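Side-chain contact in Cow rumen GH26 endo-mannanase (PDB 6UEH), which probably hydrolyses internal beta-1,4-mannosidic bonds of mannans such as galactomannan, as a rumen glycoside hydrolase family 26 endo-mannanase with a calcium-bound accessory domain: residues Thr408-Phe411 and Tyr412-Asn416. Residues are numbered along the deposited sequence; the frame is centred on the assembly and turned at random.
Sequences TPIF and YTLLN
Helix 408-417 of the glycoside hydrolase barrel carries a T-shaped aromatic pair, Phe411 and Tyr412. The Phe411 edge meets the Tyr412 face, with the planes at 90° and the centroids 4.9 Å apart. Phe411 CD2 sits over the centre of the tyrosine ring. Phe411 CG is anti to its backbone N (chi1 176°), while Tyr412 CG is anti to the carbonyl carbon (chi1 -77°). Thr408 CG2 lies in the plane of the tyrosine ring, 3.5 Å from Tyr412 CE2 at its edge. Thr408 OG1 bonds to Glu441, and Tyr412 OH bonds weakly to His442 O. One turn on, Leu415 CD1 approaches the Phe411 ring obliquely, 3.9 Å from Phe411 CE2. The Ile410 and Leu414 side chains lie side by side, with Ile410 CG2 4.0 Å from Leu414 CD1, and both touch Tyr385 of strand 382-387. Phe411, Leu414 and Leu415 all touch Ile424 of strand 423-429.

Two side chains bond back to the helix backbone. Thr413 OG1 donates to Pro409 O at 2.8 Å, from the opposite face of the carbonyl to Thr413 N. Asn416 ND2 makes a short, bent bond to Tyr412 O at 2.6 Å from above the carbonyl plane, and Asn416 N comes from the opposite face. Each carbonyl therefore accepts two bonds. The arrangement is that of a crossover helix in a beta-alpha-beta unit of a TIM barrel, its apolar side packed on both flanking strands.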
ATOM      1  N   THR A 408      -8.825  -3.471  -3.126  1.00 17.43           N
ATOM      2  CA  THR A 408      -8.310  -3.571  -4.489  1.00 17.44           C
ATOM      3  C   THR A 408      -8.053  -2.214  -5.169  1.00 19.03           C
ATOM      4  O   THR A 408      -7.020  -2.055  -5.823  1.00 20.19           O
ATOM      5  CB  THR A 408      -9.268  -4.418  -5.358  1.00 19.01           C
ATOM      6  OG1 THR A 408      -9.495  -5.675  -4.708  1.00 19.05           O
ATOM      7  CG2 THR A 408      -8.684  -4.661  -6.742  1.00 17.99           C
ATOM      8  N   PRO A 409      -8.973  -1.231  -5.021  1.00 18.95           N
ATOM      9  CA  PRO A 409      -8.663   0.086  -5.599  1.00 19.87           C
ATOM     10  C   PRO A 409      -7.362   0.706  -5.082  1.00 19.70           C
ATOM     11  O   PRO A 409      -6.656   1.359  -5.854  1.00 17.57           O
ATOM     12  CB  PRO A 409      -9.864   0.940  -5.178  1.00 20.23           C
ATOM     13  CG  PRO A 409     -10.974  -0.028  -5.053  1.00 20.19           C
ATOM     14  CD  PRO A 409     -10.354  -1.275  -4.497  1.00 20.04           C
ATOM     15  N   ILE A 410      -7.051   0.512  -3.802  1.00 18.72           N
ATOM     16  CA  ILE A 410      -5.804   1.027  -3.242  1.00 18.17           C
ATOM     17  C   ILE A 410      -4.608   0.347  -3.899  1.00 18.10           C
ATOM     18  O   ILE A 410      -3.619   1.000  -4.242  1.00 18.49           O
ATOM     19  CB  ILE A 410      -5.730   0.826  -1.713  1.00 18.55           C
ATOM     20  CG1 ILE A 410      -6.831   1.627  -1.016  1.00 19.87           C
ATOM     21  CG2 ILE A 410      -4.359   1.231  -1.180  1.00 17.48           C
ATOM     22  CD1 ILE A 410      -6.795   1.529   0.501  1.00 19.63           C
ATOM     23  N   PHE A 411      -4.709  -0.964  -4.087  1.00 17.17           N
ATOM     24  CA  PHE A 411      -3.630  -1.714  -4.717  1.00 15.84           C
ATOM     25  C   PHE A 411      -3.320  -1.171  -6.111  1.00 17.24           C
ATOM     26  O   PHE A 411      -2.164  -0.909  -6.439  1.00 17.36           O
ATOM     27  CB  PHE A 411      -3.973  -3.202  -4.801  1.00 15.83           C
ATOM     28  CG  PHE A 411      -2.941  -4.012  -5.530  1.00 15.98           C
ATOM     29  CD1 PHE A 411      -1.772  -4.402  -4.894  1.00 15.80           C
ATOM     30  CD2 PHE A 411      -3.132  -4.373  -6.856  1.00 21.37           C
ATOM     31  CE1 PHE A 411      -0.815  -5.139  -5.567  1.00 16.21           C
ATOM     32  CE2 PHE A 411      -2.179  -5.112  -7.533  1.00 20.99           C
ATOM     33  CZ  PHE A 411      -1.020  -5.495  -6.888  1.00 16.53           C
ATOM     34  N   TYR A 412      -4.349  -0.987  -6.928  1.00 18.67           N
ATOM     35  CA  TYR A 412      -4.122  -0.577  -8.309  1.00 20.14           C
ATOM     36  C   TYR A 412      -3.807   0.912  -8.440  1.00 20.09           C
ATOM     37  O   TYR A 412      -3.174   1.330  -9.410  1.00 20.83           O
ATOM     38  CB  TYR A 412      -5.319  -0.967  -9.176  1.00 21.47           C
ATOM     39  CG  TYR A 412      -5.298  -2.442  -9.496  1.00 21.90           C
ATOM     40  CD1 TYR A 412      -4.419  -2.946 -10.444  1.00 23.24           C
ATOM     41  CD2 TYR A 412      -6.120  -3.335  -8.824  1.00 20.79           C
ATOM     42  CE1 TYR A 412      -4.370  -4.295 -10.730  1.00 23.96           C
ATOM     43  CE2 TYR A 412      -6.080  -4.689  -9.106  1.00 21.76           C
ATOM     44  CZ  TYR A 412      -5.202  -5.163 -10.062  1.00 23.44           C
ATOM     45  OH  TYR A 412      -5.152  -6.507 -10.350  1.00 24.59           O
ATOM     46  N   THR A 413      -4.226   1.707  -7.461  1.00 18.99           N
ATOM     47  CA  THR A 413      -3.817   3.108  -7.412  1.00 19.75           C
ATOM     48  C   THR A 413      -2.307   3.192  -7.184  1.00 19.16           C
ATOM     49  O   THR A 413      -1.599   3.927  -7.880  1.00 18.74           O
ATOM     50  CB  THR A 413      -4.557   3.883  -6.303  1.00 20.73           C
ATOM     51  OG1 THR A 413      -5.954   3.933  -6.608  1.00 21.84           O
ATOM     52  CG2 THR A 413      -4.020   5.305  -6.184  1.00 20.47           C
ATOM     53  N   LEU A 414      -1.821   2.423  -6.214  1.00 17.66           N
ATOM     54  CA  LEU A 414      -0.393   2.353  -5.929  1.00 17.50           C
ATOM     55  C   LEU A 414       0.378   1.756  -7.103  1.00 18.30           C
ATOM     56  O   LEU A 414       1.490   2.185  -7.402  1.00 18.65           O
ATOM     57  CB  LEU A 414      -0.140   1.535  -4.659  1.00 16.86           C
ATOM     58  CG  LEU A 414      -0.648   2.154  -3.356  1.00 17.13           C
ATOM     59  CD1 LEU A 414      -0.439   1.214  -2.181  1.00 16.44           C
ATOM     60  CD2 LEU A 414       0.040   3.483  -3.104  1.00 15.79           C
ATOM     61  N   LEU A 415      -0.216   0.769  -7.769  1.00 18.08           N
ATOM     62  CA  LEU A 415       0.431   0.120  -8.908  1.00 19.03           C
ATOM     63  C   LEU A 415       0.661   1.110 -10.037  1.00 19.72           C
ATOM     64  O   LEU A 415       1.741   1.166 -10.623  1.00 19.55           O
ATOM     65  CB  LEU A 415      -0.403  -1.068  -9.398  1.00 19.88           C
ATOM     66  CG  LEU A 415       0.162  -1.904 -10.553  1.00 20.56           C
ATOM     67  CD1 LEU A 415      -0.175  -3.370 -10.356  1.00 20.55           C
ATOM     68  CD2 LEU A 415      -0.372  -1.417 -11.896  1.00 21.20           C
ATOM     69  N   ASN A 416      -0.363   1.893 -10.339  1.00 21.65           N
ATOM     70  CA  ASN A 416      -0.249   2.875 -11.400  1.00 24.39           C
ATOM     71  C   ASN A 416       0.661   4.036 -11.009  1.00 22.99           C
ATOM     72  O   ASN A 416       1.272   4.657 -11.877  1.00 23.57           O
ATOM     73  CB  ASN A 416      -1.635   3.373 -11.803  1.00 26.84           C
ATOM     74  CG  ASN A 416      -2.413   2.331 -12.584  1.00 28.65           C
ATOM     75  OD1 ASN A 416      -2.146   2.102 -13.763  1.00 31.25           O
ATOM     76  ND2 ASN A 416      -3.372   1.686 -11.928  1.00 27.36           N
TER